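3-polyprenyl-4-hydroxybenzoate decarboxylase and related decarboxylases (Pelotomaculum thermopropionicum, PDB 6H6X) is an evolved dimeric form of HmfF, a prenylated-FMN-dependent UbiD-class decarboxylase that can also carboxylate 2-furoic acid to 2,5-furandicarboxylic acid. Local coordinates at residues R146-H151 against V208-I213; I135-D140 against V230-P235; V90-V95 against Q220-V225; I190-A195 against A236-V241. The protein carries 8 engineered substitutions. All coordinates share one frame; numbering follows the deposited sequence.

Interaction 1 of 4, residues R146-H151 against V208-I213; sequences RNVSIH and VDELEI. With MN (manganese (II) ion), chain H; K (potassium ion), chain G; 4LU (1-deoxy-5-O-phosphono-1-(3,3,4,5-tetramethyl-9,11-dioxo-2,3,8,9,10,11-hexahydro-7H-quinolino[1,8-fg]pteridin-12-ium-7-y l)-D-ribitol), chain I.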
loop_
_atom_site.group_PDB
_atom_site.type_symbol
_atom_site.label_atom_id
_atom_site.label_comp_id
_atom_site.label_asym_id
_atom_site.label_seq_id
_atom_site.Cartn_x
_atom_site.Cartn_y
_atom_site.Cartn_z
ATOM N N ARG B 146 -34.673 22.783 4.937
ATOM C CA ARG B 146 -33.573 22.544 5.852
ATOM C C ARG B 146 -32.384 21.872 5.150
ATOM O O ARG B 146 -32.574 20.943 4.360
ATOM C CB ARG B 146 -34.048 21.655 6.985
ATOM C CG ARG B 146 -33.068 21.581 8.139
ATOM C CD ARG B 146 -33.825 21.180 9.401
ATOM N NE ARG B 146 -34.512 19.904 9.213
ATOM C CZ ARG B 146 -35.485 19.429 9.995
ATOM N NH1 ARG B 146 -35.906 20.080 11.055
ATOM N NH2 ARG B 146 -35.998 18.252 9.729
ATOM N N ASN B 147 -31.175 22.329 5.479
ATOM C CA ASN B 147 -29.930 21.723 5.025
ATOM C C ASN B 147 -28.965 21.482 6.200
ATOM O O ASN B 147 -28.929 22.252 7.144
ATOM C CB ASN B 147 -29.266 22.649 4.006
ATOM C CG ASN B 147 -28.171 21.959 3.186
ATOM O OD1 ASN B 147 -28.472 21.234 2.227
ATOM N ND2 ASN B 147 -26.877 22.216 3.543
ATOM N N VAL B 148 -28.152 20.437 6.084
ATOM C CA VAL B 148 -27.103 20.138 7.028
ATOM C C VAL B 148 -25.777 19.988 6.243
ATOM O O VAL B 148 -25.739 19.344 5.217
ATOM C CB VAL B 148 -27.410 18.836 7.758
ATOM C CG1 VAL B 148 -26.396 18.554 8.853
ATOM C CG2 VAL B 148 -28.861 18.847 8.261
ATOM N N SER B 149 -24.714 20.583 6.758
ATOM C CA SER B 149 -23.355 20.412 6.238
ATOM C C SER B 149 -22.335 20.589 7.375
ATOM O O SER B 149 -22.679 21.057 8.470
ATOM C CB SER B 149 -23.087 21.459 5.119
ATOM O OG SER B 149 -23.611 22.738 5.468
ATOM N N ILE B 150 -21.080 20.229 7.103
ATOM C CA ILE B 150 -20.027 20.381 8.099
ATOM C C ILE B 150 -19.035 21.414 7.585
ATOM O O ILE B 150 -18.508 21.280 6.478
ATOM C CB ILE B 150 -19.301 19.041 8.367
ATOM C CG1 ILE B 150 -20.261 18.066 9.025
ATOM C CG2 ILE B 150 -18.058 19.257 9.259
ATOM C CD1 ILE B 150 -19.626 16.719 9.356
ATOM N N HIS B 151 -18.755 22.402 8.419
ATOM C CA HIS B 151 -17.823 23.522 8.114
ATOM C C HIS B 151 -16.833 23.645 9.251
ATOM O O HIS B 151 -17.191 23.466 10.435
ATOM C CB HIS B 151 -18.601 24.844 7.938
ATOM C CG HIS B 151 -19.657 24.742 6.891
ATOM N ND1 HIS B 151 -19.442 25.104 5.582
ATOM C CD2 HIS B 151 -20.890 24.185 6.927
ATOM C CE1 HIS B 151 -20.516 24.812 4.863
ATOM N NE2 HIS B 151 -21.404 24.241 5.655
ATOM N N VAL B 208 -33.295 18.699 -0.316
ATOM C CA VAL B 208 -33.523 17.495 0.504
ATOM C C VAL B 208 -32.753 17.596 1.815
ATOM O O VAL B 208 -31.556 17.910 1.860
ATOM C CB VAL B 208 -33.318 16.147 -0.240
ATOM C CG1 VAL B 208 -31.995 16.084 -0.924
ATOM C CG2 VAL B 208 -33.453 14.959 0.701
ATOM N N ASP B 209 -33.493 17.320 2.878
ATOM C CA ASP B 209 -33.071 17.581 4.233
ATOM C C ASP B 209 -32.195 16.407 4.666
ATOM O O ASP B 209 -32.643 15.253 4.781
ATOM C CB ASP B 209 -34.325 17.748 5.106
ATOM C CG ASP B 209 -34.023 17.873 6.585
ATOM O OD1 ASP B 209 -32.845 17.905 6.987
ATOM O OD2 ASP B 209 -35.000 17.940 7.357
ATOM N N GLU B 210 -30.917 16.699 4.900
ATOM C CA GLU B 210 -30.023 15.633 5.357
ATOM C C GLU B 210 -30.385 15.025 6.696
ATOM O O GLU B 210 -30.020 13.882 6.947
ATOM C CB GLU B 210 -28.577 16.081 5.345
ATOM C CG GLU B 210 -28.102 16.299 3.922
ATOM C CD GLU B 210 -28.214 17.738 3.458
ATOM O OE1 GLU B 210 -29.026 18.556 3.992
ATOM O OE2 GLU B 210 -27.425 18.046 2.549
ATOM N N LEU B 211 -31.130 15.717 7.537
ATOM C CA LEU B 211 -31.596 15.062 8.809
ATOM C C LEU B 211 -32.589 13.913 8.527
ATOM O O LEU B 211 -32.615 12.923 9.236
ATOM C CB LEU B 211 -32.216 16.089 9.759
ATOM C CG LEU B 211 -31.289 17.184 10.270
ATOM C CD1 LEU B 211 -32.037 18.059 11.274
ATOM C CD2 LEU B 211 -30.019 16.638 10.922
ATOM N N GLU B 212 -33.351 14.042 7.453
ATOM C CA GLU B 212 -34.260 12.989 6.963
ATOM C C GLU B 212 -33.527 11.827 6.347
ATOM O O GLU B 212 -33.933 10.665 6.499
ATOM C CB GLU B 212 -35.284 13.591 5.981
ATOM C CG GLU B 212 -36.190 14.560 6.710
ATOM C CD GLU B 212 -37.348 15.109 5.890
ATOM O OE1 GLU B 212 -37.334 15.059 4.636
ATOM O OE2 GLU B 212 -38.282 15.639 6.524
ATOM N N ILE B 213 -32.392 12.112 5.719
ATOM C CA ILE B 213 -31.514 11.050 5.273
ATOM C C ILE B 213 -30.964 10.287 6.480
ATOM O O ILE B 213 -30.981 9.055 6.531
ATOM C CB ILE B 213 -30.406 11.601 4.362
ATOM C CG1 ILE B 213 -31.027 12.196 3.089
ATOM C CG2 ILE B 213 -29.460 10.481 3.949
ATOM C CD1 ILE B 213 -30.097 13.115 2.326
HETATM MN MN MN H . -27.762 19.852 1.116
HETATM K K K G . -24.812 18.134 2.813
HETATM C C9 4LU I . -16.717 18.009 5.611
HETATM C C8 4LU I . -16.176 17.231 6.678
HETATM C C7 4LU I . -15.180 17.714 7.532
HETATM C C10 4LU I . -16.533 21.488 4.196
HETATM C C6 4LU I . -14.493 19.013 7.148
HETATM N N3 4LU I . -16.457 24.268 4.428
HETATM C C2 4LU I . -17.300 23.674 3.524
HETATM C C13 4LU I . -12.459 19.061 8.959
HETATM C C5 4LU I . -13.390 19.737 7.973
HETATM C C1 4LU I . -13.383 21.506 6.262
HETATM O O2 4LU I . -18.052 24.398 2.800
HETATM N N1 4LU I . -17.343 22.312 3.421
HETATM C C4 4LU I . -15.623 23.549 5.238
HETATM O O4 4LU I . -14.878 24.132 6.066
HETATM C C4A 4LU I . -15.634 22.048 5.134
HETATM N N5 4LU I . -14.824 21.208 5.969
HETATM C C3 4LU I . -12.947 21.061 7.455
HETATM C C12 4LU I . -14.289 20.394 9.060
HETATM C C5A 4LU I . -15.186 19.847 6.160
HETATM C C7M 4LU I . -14.625 16.838 8.654
HETATM C C8M 4LU I . -16.808 15.876 6.858
HETATM C C9A 4LU I . -16.244 19.294 5.270
HETATM N N10 4LU I . -16.615 20.074 4.108
HETATM C "C1'" 4LU I . -17.510 19.535 3.085
HETATM C "C2'" 4LU I . -19.031 19.717 3.299
HETATM O "O2'" 4LU I . -19.460 19.438 4.636
HETATM C "C3'" 4LU I . -19.744 18.739 2.378
HETATM O "O3'" 4LU I . -19.216 18.861 1.055
HETATM C "C4'" 4LU I . -21.265 18.922 2.411
HETATM O "O4'" 4LU I . -22.014 17.765 1.929
HETATM C "C5'" 4LU I . -21.795 20.119 1.641
HETATM O "O5'" 4LU I . -23.211 19.979 1.880
HETATM P P 4LU I . -24.346 20.710 0.973
HETATM O O2P 4LU I . -25.694 20.496 1.684
HETATM O O3P 4LU I . -23.980 22.222 0.985
HETATM O O1P 4LU I . -24.271 19.990 -0.375
HETATM O O HOH W 1 -26.538 18.296 -0.228
#
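Leu211 lays CD1 over one face of the Arg146 guanidinium, 3.7 Å above its plane and offset toward the rim, while the Asp209 carboxylate comes in at the edge. There NE and NH2 both close on a single oxygen in a side-on salt bridge, with Arg146 NH2 2.6 Å from Asp209 OD2 and the two flat groups turned 61° apart. A bend at chi3 (58°) swings the arginine round to this edge. An alanine here removes both donors and would probably leave the Asp209 carboxylate without its charge partner and Leu211 CD1 without the flat surface it rests on. The other oxygen, Asp209 OD1, accepts from Leu211 N at 2.8 Å and so N-caps helix 210-217. That helix start delivers Glu210 to the two-metal site at the phosphate of the prenylated flavin. Glu210 OE2 bridges manganese (2.3 Å) and potassium, while Glu210 OE1, approached from above the carboxylate plane, takes Val148 N at 2.9 Å in a nearly straight bond (163°). Asn147 OD1 reaches manganese at 1.9 Å; phosphate O2P, a water and His169 fill the rest of its shell. Val148 O joins Ser200 and Ala202 on potassium. Val148 CG2 packs 3.6 Å from Leu211 CG where helix meets strand.

Interaction 2 of 4, residues I135-D140 against V230-P235; sequences ILIARD and VDVEVP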
loop_
_atom_site.group_PDB
_atom_site.type_symbol
_atom_site.label_atom_id
_atom_site.label_comp_id
_atom_site.label_asym_id
_atom_site.label_seq_id
_atom_site.Cartn_x
_atom_site.Cartn_y
_atom_site.Cartn_z
ATOM N N ILE B 135 -22.090 19.462 12.947
ATOM C CA ILE B 135 -23.060 19.590 11.879
ATOM C C ILE B 135 -23.752 20.947 11.993
ATOM O O ILE B 135 -24.119 21.374 13.073
ATOM C CB ILE B 135 -24.055 18.425 11.814
ATOM C CG1 ILE B 135 -24.993 18.359 13.031
ATOM C CG2 ILE B 135 -23.307 17.125 11.639
ATOM C CD1 ILE B 135 -26.090 17.295 12.876
ATOM N N LEU B 136 -23.881 21.641 10.876
ATOM C CA LEU B 136 -24.446 22.975 10.816
ATOM C C LEU B 136 -25.830 22.851 10.168
ATOM O O LEU B 136 -25.923 22.493 9.005
ATOM C CB LEU B 136 -23.574 23.892 9.979
ATOM C CG LEU B 136 -23.911 25.388 10.058
ATOM C CD1 LEU B 136 -22.668 26.209 9.748
ATOM C CD2 LEU B 136 -25.060 25.774 9.153
ATOM N N ILE B 137 -26.884 23.120 10.940
ATOM C CA ILE B 137 -28.257 23.017 10.488
ATOM C C ILE B 137 -28.760 24.444 10.220
ATOM O O ILE B 137 -28.633 25.317 11.060
ATOM C CB ILE B 137 -29.107 22.312 11.551
ATOM C CG1 ILE B 137 -28.565 20.935 11.800
ATOM C CG2 ILE B 137 -30.569 22.202 11.127
ATOM C CD1 ILE B 137 -28.816 20.441 13.205
ATOM N N ALA B 138 -29.314 24.662 9.041
ATOM C CA ALA B 138 -29.919 25.954 8.689
ATOM C C ALA B 138 -31.139 25.793 7.760
ATOM O O ALA B 138 -31.354 24.722 7.142
ATOM C CB ALA B 138 -28.880 26.840 8.053
ATOM N N ARG B 139 -31.955 26.845 7.694
ATOM C CA ARG B 139 -33.096 26.876 6.772
ATOM C C ARG B 139 -32.971 27.976 5.724
ATOM O O ARG B 139 -32.438 29.042 5.999
ATOM C CB ARG B 139 -34.413 27.014 7.532
ATOM C CG ARG B 139 -34.859 25.719 8.197
ATOM C CD ARG B 139 -36.256 25.812 8.823
ATOM N NE ARG B 139 -36.645 24.529 9.434
ATOM C CZ ARG B 139 -37.234 23.509 8.788
ATOM N NH1 ARG B 139 -37.572 23.588 7.511
ATOM N NH2 ARG B 139 -37.514 22.379 9.430
ATOM N N ASP B 140 -33.492 27.702 4.528
ATOM C CA ASP B 140 -33.527 28.677 3.438
ATOM C C ASP B 140 -34.486 29.794 3.894
ATOM O O ASP B 140 -35.648 29.543 4.242
ATOM C CB ASP B 140 -34.002 27.988 2.149
ATOM C CG ASP B 140 -33.857 28.859 0.897
ATOM O OD1 ASP B 140 -34.392 29.976 0.902
ATOM O OD2 ASP B 140 -33.254 28.417 -0.116
ATOM N N VAL B 230 -33.001 30.490 18.402
ATOM C CA VAL B 230 -33.156 30.538 16.956
ATOM C C VAL B 230 -34.187 29.514 16.535
ATOM O O VAL B 230 -34.398 28.528 17.226
ATOM C CB VAL B 230 -31.808 30.255 16.239
ATOM C CG1 VAL B 230 -30.829 31.400 16.475
ATOM C CG2 VAL B 230 -31.198 28.912 16.688
ATOM N N ASP B 231 -34.784 29.731 15.375
ATOM C CA ASP B 231 -35.863 28.882 14.862
ATOM C C ASP B 231 -35.277 27.772 13.985
ATOM O O ASP B 231 -35.426 27.742 12.757
ATOM C CB ASP B 231 -36.870 29.744 14.082
ATOM C CG ASP B 231 -38.124 28.968 13.677
ATOM O OD1 ASP B 231 -38.508 27.988 14.359
ATOM O OD2 ASP B 231 -38.720 29.359 12.649
ATOM N N VAL B 232 -34.598 26.857 14.663
ATOM C CA VAL B 232 -33.873 25.767 14.033
ATOM C C VAL B 232 -34.094 24.557 14.943
ATOM O O VAL B 232 -34.325 24.704 16.134
ATOM C CB VAL B 232 -32.347 26.079 13.991
ATOM C CG1 VAL B 232 -31.605 25.064 13.168
ATOM C CG2 VAL B 232 -32.062 27.480 13.446
ATOM N N GLU B 233 -33.984 23.365 14.375
ATOM C CA GLU B 233 -34.131 22.102 15.084
ATOM C C GLU B 233 -32.757 21.403 15.174
ATOM O O GLU B 233 -31.938 21.526 14.242
ATOM C CB GLU B 233 -35.136 21.205 14.331
ATOM C CG GLU B 233 -36.532 21.815 14.139
ATOM C CD GLU B 233 -36.593 22.884 13.040
ATOM O OE1 GLU B 233 -36.074 22.663 11.895
ATOM O OE2 GLU B 233 -37.119 23.980 13.317
ATOM N N VAL B 234 -32.490 20.725 16.296
ATOM C CA VAL B 234 -31.197 20.046 16.528
ATOM C C VAL B 234 -31.447 18.667 17.105
ATOM O O VAL B 234 -32.479 18.469 17.689
ATOM C CB VAL B 234 -30.259 20.814 17.470
ATOM C CG1 VAL B 234 -29.857 22.155 16.862
ATOM C CG2 VAL B 234 -30.861 21.008 18.849
ATOM N N PRO B 235 -30.523 17.704 16.906
ATOM C CA PRO B 235 -30.732 16.359 17.487
ATOM C C PRO B 235 -30.797 16.393 19.015
ATOM O O PRO B 235 -29.952 16.984 19.659
ATOM C CB PRO B 235 -29.531 15.573 16.998
ATOM C CG PRO B 235 -29.103 16.274 15.768
ATOM C CD PRO B 235 -29.329 17.737 16.043
#
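Ile137 is the tightly packed centre of this contact: its CD1 lies 3.5 Å from Glu233 O, and its CG2 meets Val232 CG1 at 3.7 Å as the two side chains cross at a slant. Ile137 CD1 also ends against the proline ring, 4.0 Å from Pro235 CD. Further along, the packing slackens to 4.3 Å between Ile135 CD1 and Pro235 CG. Strands 135-139 and 233-235 run nearly antiparallel (155°), their axes 7.9 Å apart at closest. No backbone hydrogen bond joins them; side chains of two different sheets pack together, the large antiparallel sheet of the Rift-related domain and a small mixed one. At the other end the contact opens toward solvent, near exposed Asp231, and becomes polar. The extended Arg139 grips Glu233 side-on: Arg139 NE, 3.1 Å away, meets the syn lone pair of Glu233 OE1, while NH2, at 2.9 Å, comes from above the carboxylate plane. Arg146 NH1 also bridges to OE1 and Lys226 NZ to OE2, a cluster of positive charge likely to keep the buried glutamate ionised, while Arg139 NH1 is held by Gly144 O. A leucine in place of Arg139 would probably leave Glu233 with less compensating charge and Gly144 O without this donor.

Interaction 3 of 4, residues V90-V95 against Q220-V225; sequences VPCRLV and QPLELV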
loop_
_atom_site.group_PDB
_atom_site.type_symbol
_atom_site.label_atom_id
_atom_site.label_comp_id
_atom_site.label_asym_id
_atom_site.label_seq_id
_atom_site.Cartn_x
_atom_site.Cartn_y
_atom_site.Cartn_z
ATOM N N VAL B 90 -36.830 10.014 5.368
ATOM C CA VAL B 90 -37.838 9.623 6.361
ATOM C C VAL B 90 -37.994 10.784 7.333
ATOM O O VAL B 90 -37.004 11.267 7.839
ATOM C CB VAL B 90 -37.354 8.365 7.116
ATOM C CG1 VAL B 90 -38.033 8.181 8.464
ATOM C CG2 VAL B 90 -37.559 7.127 6.256
ATOM N N PRO B 91 -39.234 11.231 7.608
ATOM C CA PRO B 91 -39.341 12.362 8.545
ATOM C C PRO B 91 -38.727 12.129 9.939
ATOM O O PRO B 91 -38.670 11.004 10.442
ATOM C CB PRO B 91 -40.854 12.587 8.658
ATOM C CG PRO B 91 -41.378 12.175 7.305
ATOM C CD PRO B 91 -40.504 11.007 6.891
ATOM N N CYS B 92 -38.236 13.221 10.508
ATOM C CA CYS B 92 -37.741 13.261 11.879
ATOM C C CYS B 92 -38.918 13.536 12.791
ATOM O O CYS B 92 -39.937 14.099 12.366
ATOM C CB CYS B 92 -36.696 14.379 12.028
ATOM S SG CYS B 92 -35.201 14.068 11.062
ATOM N N ARG B 93 -38.751 13.151 14.048
ATOM C CA ARG B 93 -39.736 13.376 15.069
ATOM C C ARG B 93 -39.298 14.539 15.974
ATOM O O ARG B 93 -38.239 14.465 16.602
ATOM C CB ARG B 93 -39.811 12.093 15.874
ATOM C CG ARG B 93 -40.939 12.032 16.909
ATOM C CD ARG B 93 -40.706 10.930 17.966
ATOM N NE ARG B 93 -41.860 10.062 18.150
ATOM C CZ ARG B 93 -42.252 9.112 17.289
ATOM N NH1 ARG B 93 -41.591 8.881 16.147
ATOM N NH2 ARG B 93 -43.331 8.376 17.567
ATOM N N LEU B 94 -40.092 15.608 16.053
ATOM C CA LEU B 94 -39.978 16.602 17.105
ATOM C C LEU B 94 -40.381 16.039 18.459
ATOM O O LEU B 94 -41.277 15.275 18.568
ATOM C CB LEU B 94 -40.760 17.850 16.788
ATOM C CG LEU B 94 -40.352 19.062 17.672
ATOM C CD1 LEU B 94 -38.967 19.542 17.291
ATOM C CD2 LEU B 94 -41.357 20.212 17.660
ATOM N N VAL B 95 -39.644 16.413 19.494
ATOM C CA VAL B 95 -39.709 15.802 20.802
ATOM C C VAL B 95 -39.698 16.959 21.791
ATOM O O VAL B 95 -39.348 18.079 21.438
ATOM C CB VAL B 95 -38.536 14.808 20.892
ATOM C CG1 VAL B 95 -37.519 15.095 21.991
ATOM C CG2 VAL B 95 -38.990 13.382 20.774
ATOM N N GLN B 220 -34.510 3.878 14.178
ATOM C CA GLN B 220 -35.723 4.672 14.442
ATOM C C GLN B 220 -35.523 6.119 13.931
ATOM O O GLN B 220 -34.400 6.595 13.905
ATOM C CB GLN B 220 -36.013 4.754 15.955
ATOM C CG GLN B 220 -35.673 3.523 16.807
ATOM C CD GLN B 220 -36.627 2.340 16.627
ATOM O OE1 GLN B 220 -36.334 1.239 17.115
ATOM N NE2 GLN B 220 -37.792 2.562 15.989
ATOM N N PRO B 221 -36.614 6.847 13.633
ATOM C CA PRO B 221 -36.476 8.249 13.284
ATOM C C PRO B 221 -35.642 9.071 14.278
ATOM O O PRO B 221 -35.651 8.834 15.462
ATOM C CB PRO B 221 -37.927 8.761 13.210
ATOM C CG PRO B 221 -38.713 7.534 12.887
ATOM C CD PRO B 221 -38.029 6.424 13.620
ATOM N N LEU B 222 -34.892 10.014 13.740
ATOM C CA LEU B 222 -34.033 10.872 14.514
ATOM C C LEU B 222 -34.913 11.841 15.289
ATOM O O LEU B 222 -35.841 12.435 14.737
ATOM C CB LEU B 222 -33.097 11.605 13.555
ATOM C CG LEU B 222 -32.077 12.534 14.124
ATOM C CD1 LEU B 222 -31.064 11.764 14.975
ATOM C CD2 LEU B 222 -31.424 13.261 12.934
ATOM N N GLU B 223 -34.627 11.980 16.579
ATOM C CA GLU B 223 -35.417 12.832 17.461
ATOM C C GLU B 223 -34.772 14.209 17.539
ATOM O O GLU B 223 -33.572 14.299 17.759
ATOM C CB GLU B 223 -35.589 12.161 18.829
ATOM C CG GLU B 223 -36.409 10.871 18.693
ATOM C CD GLU B 223 -36.708 10.116 19.984
ATOM O OE1 GLU B 223 -36.320 10.568 21.093
ATOM O OE2 GLU B 223 -37.348 9.031 19.882
ATOM N N LEU B 224 -35.575 15.256 17.266
ATOM C CA LEU B 224 -35.156 16.604 17.221
ATOM C C LEU B 224 -35.849 17.395 18.289
ATOM O O LEU B 224 -36.914 17.011 18.772
ATOM C CB LEU B 224 -35.461 17.234 15.893
ATOM C CG LEU B 224 -34.850 16.568 14.692
ATOM C CD1 LEU B 224 -35.224 17.384 13.432
ATOM C CD2 LEU B 224 -33.347 16.435 14.829
ATOM N N VAL B 225 -35.234 18.519 18.636
ATOM C CA VAL B 225 -35.781 19.468 19.576
ATOM C C VAL B 225 -35.529 20.891 19.064
ATOM O O VAL B 225 -34.592 21.120 18.288
ATOM C CB VAL B 225 -35.202 19.196 20.982
ATOM C CG1 VAL B 225 -33.674 19.349 20.974
ATOM C CG2 VAL B 225 -35.816 20.151 21.988
#
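Pro221 opens the pairing, its CB resting 3.6 Å from Pro91 O. At Leu222 the main chain takes over: its carbonyl accepts from the backbone, Arg93 N lying 3.1 Å from Leu222 O, while Cys92 CB sits close beside the same oxygen. Glu223 is bridged to Arg93 in parallel register, its CA 3.4 Å from Arg93 O in a CA-H...O contact. Both side chains leave on the same face of the sheet, yet the charges stay apart, with Arg93 NE 4.9 Å from Glu223 OE2; the Glu223 side chain, from CB to OE1, instead runs past Val95 CG2. Next, Leu224 N gives Arg93 O a nearly straight bond (2.9 Å, 171°). Leu224 CG lies beside its own backbone N (chi1 -58°), which brings CD1 to 3.6 Å from Cys92 CB. Leu224 O receives a weak bond from Val95 N and lies 3.6 Å from Leu94 CD1. Finally, Val225 CA touches Leu94 CD1 at 3.9 Å. Within this chain, strand 93-94 is an outer strand of a small mixed sheet, with 223-226 in the middle and 233-235 antiparallel beyond it. The chemistry implies a join made chiefly by backbone bonds, with apolar contacts on the Leu224 face, while Arg93 and Glu223 probably attract each other weakly.

Interaction 4 of 4, residues I190-A195 against A236-V241; sequences IGVHPA and AGAEIV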
loop_
_atom_site.group_PDB
_atom_site.type_symbol
_atom_site.label_atom_id
_atom_site.label_comp_id
_atom_site.label_asym_id
_atom_site.label_seq_id
_atom_site.Cartn_x
_atom_site.Cartn_y
_atom_site.Cartn_z
ATOM N N ILE B 190 -22.663 18.938 17.958
ATOM C CA ILE B 190 -21.399 18.242 18.121
ATOM C C ILE B 190 -21.645 17.026 18.968
ATOM O O ILE B 190 -22.286 17.099 19.999
ATOM C CB ILE B 190 -20.372 19.135 18.796
ATOM C CG1 ILE B 190 -20.059 20.370 17.953
ATOM C CG2 ILE B 190 -19.073 18.362 19.036
ATOM C CD1 ILE B 190 -19.269 21.435 18.714
ATOM N N GLY B 191 -21.173 15.870 18.528
ATOM C CA GLY B 191 -21.321 14.666 19.326
ATOM C C GLY B 191 -22.602 13.992 18.935
ATOM O O GLY B 191 -23.568 13.901 19.726
ATOM N N VAL B 192 -22.603 13.511 17.705
ATOM C CA VAL B 192 -23.729 12.753 17.185
ATOM C C VAL B 192 -23.278 11.403 16.691
ATOM O O VAL B 192 -22.096 11.078 16.572
ATOM C CB VAL B 192 -24.455 13.524 16.082
ATOM C CG1 VAL B 192 -25.038 14.816 16.604
ATOM C CG2 VAL B 192 -23.541 13.830 14.883
ATOM N N HIS B 193 -24.255 10.570 16.442
ATOM C CA HIS B 193 -24.010 9.268 15.911
ATOM C C HIS B 193 -23.343 9.390 14.539
ATOM O O HIS B 193 -23.710 10.262 13.775
ATOM C CB HIS B 193 -25.345 8.528 15.801
ATOM C CG HIS B 193 -25.187 7.078 15.528
ATOM N ND1 HIS B 193 -25.073 6.580 14.252
ATOM C CD2 HIS B 193 -25.128 6.011 16.364
ATOM C CE1 HIS B 193 -24.961 5.266 14.311
ATOM N NE2 HIS B 193 -24.990 4.897 15.578
ATOM N N PRO B 194 -22.399 8.500 14.202
ATOM C CA PRO B 194 -21.790 8.537 12.871
ATOM C C PRO B 194 -22.714 8.505 11.667
ATOM O O PRO B 194 -22.353 9.049 10.606
ATOM C CB PRO B 194 -20.905 7.293 12.853
ATOM C CG PRO B 194 -20.525 7.097 14.304
ATOM C CD PRO B 194 -21.755 7.486 15.072
ATOM N N ALA B 195 -23.878 7.880 11.784
ATOM C CA ALA B 195 -24.839 7.899 10.678
ATOM C C ALA B 195 -25.296 9.282 10.385
ATOM O O ALA B 195 -25.583 9.612 9.226
ATOM C CB ALA B 195 -26.051 7.014 10.968
ATOM N N ALA B 236 -31.873 15.841 19.556
ATOM C CA ALA B 236 -32.169 15.865 21.010
ATOM C C ALA B 236 -31.068 15.224 21.816
ATOM O O ALA B 236 -30.744 15.677 22.927
ATOM C CB ALA B 236 -33.495 15.128 21.299
ATOM N N GLY B 237 -30.517 14.142 21.272
ATOM C CA GLY B 237 -29.451 13.402 21.913
ATOM C C GLY B 237 -28.017 13.906 21.689
ATOM O O GLY B 237 -27.116 13.250 22.117
ATOM N N ALA B 238 -27.804 15.045 21.036
ATOM C CA ALA B 238 -26.446 15.548 20.792
ATOM C C ALA B 238 -25.736 15.830 22.127
ATOM O O ALA B 238 -26.378 15.927 23.124
ATOM C CB ALA B 238 -26.471 16.811 19.934
ATOM N N GLU B 239 -24.413 15.965 22.110
ATOM C CA GLU B 239 -23.649 16.275 23.321
ATOM C C GLU B 239 -23.665 17.739 23.558
ATOM O O GLU B 239 -23.832 18.176 24.670
ATOM C CB GLU B 239 -22.187 15.759 23.200
ATOM C CG GLU B 239 -22.056 14.245 23.150
ATOM C CD GLU B 239 -22.344 13.563 24.521
ATOM O OE1 GLU B 239 -22.001 14.147 25.560
ATOM O OE2 GLU B 239 -22.878 12.429 24.584
ATOM N N ILE B 240 -23.482 18.515 22.488
ATOM C CA ILE B 240 -23.370 19.949 22.579
ATOM C C ILE B 240 -24.058 20.604 21.378
ATOM O O ILE B 240 -23.925 20.103 20.260
ATOM C CB ILE B 240 -21.866 20.371 22.556
ATOM C CG1 ILE B 240 -21.109 19.885 23.802
ATOM C CG2 ILE B 240 -21.714 21.867 22.488
ATOM C CD1 ILE B 240 -19.715 19.374 23.552
ATOM N N VAL B 241 -24.742 21.738 21.603
ATOM C CA VAL B 241 -25.334 22.555 20.553
ATOM C C VAL B 241 -24.930 23.982 20.760
ATOM O O VAL B 241 -25.014 24.498 21.868
ATOM C CB VAL B 241 -26.875 22.472 20.516
ATOM C CG1 VAL B 241 -27.503 23.612 19.715
ATOM C CG2 VAL B 241 -27.317 21.118 19.987
#
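Ile190 lies alongside Ile240, CB to CB 4.2 Å, in an antiparallel hydrogen-bonded pair. Ile190 N is 2.9 Å from Ile240 O, and the return bond from Ile240 N to Ile190 O measures 3.1 Å; each donor lies in the carbonyl plane. Ile190 O is gripped a second time, since Glu239 N approaches it at 3.2 Å, tilted 17° from that plane. Two residues facing one is the signature of a classic beta bulge. Glu239 CB stands 3.5 Å from the shared Ile190 O, but the chain then bends at chi2 (-72°) and carries the carboxylate away, to Val285 N and Arg6. Gly191 follows with a positive phi; a CB there would run into Glu239 CG and into the preceding carbonyl oxygen. Beyond it, the pairing gives way to apolar contact, with Val192 CG1 4.1 Å from Ala238 CB. His193 then N-caps the helix at 194-199, its ND1 accepting from Ala195 N at 3.0 Å, and its ring meets that of Trp8 from helix 5-14. Strand 184-190 lies in the large sheet between strands 130-139 and 240-246; Ile190 rests on Ile131 and Ala134 of the former, and strand 264-280 flanks the latter.

How the interactions relate
All four contacts belong to the Rift-related domain, with centres 9 to 14 Å apart. Interaction 1, at the cofactor and its metals, and interaction 2 are closest: strands 130-139 and 146-157 are neighbours in the large sheet. Along the chain, interaction 1 is nested inside the loops closed by interactions 2 and 3; interaction 4 crosses all the others, and 2 and 3 cross each other. Interactions 2 and 3 share the small mixed sheet through strands 223-226 and 233-235; Glu223 O accepting from Ala236 N joins interaction 3 to interaction 4, which returns the chain to the large sheet. The helix start that binds the metals therefore lies against strand 146-157 of the large sheet and is followed along the chain by strand 223-226 of the small one.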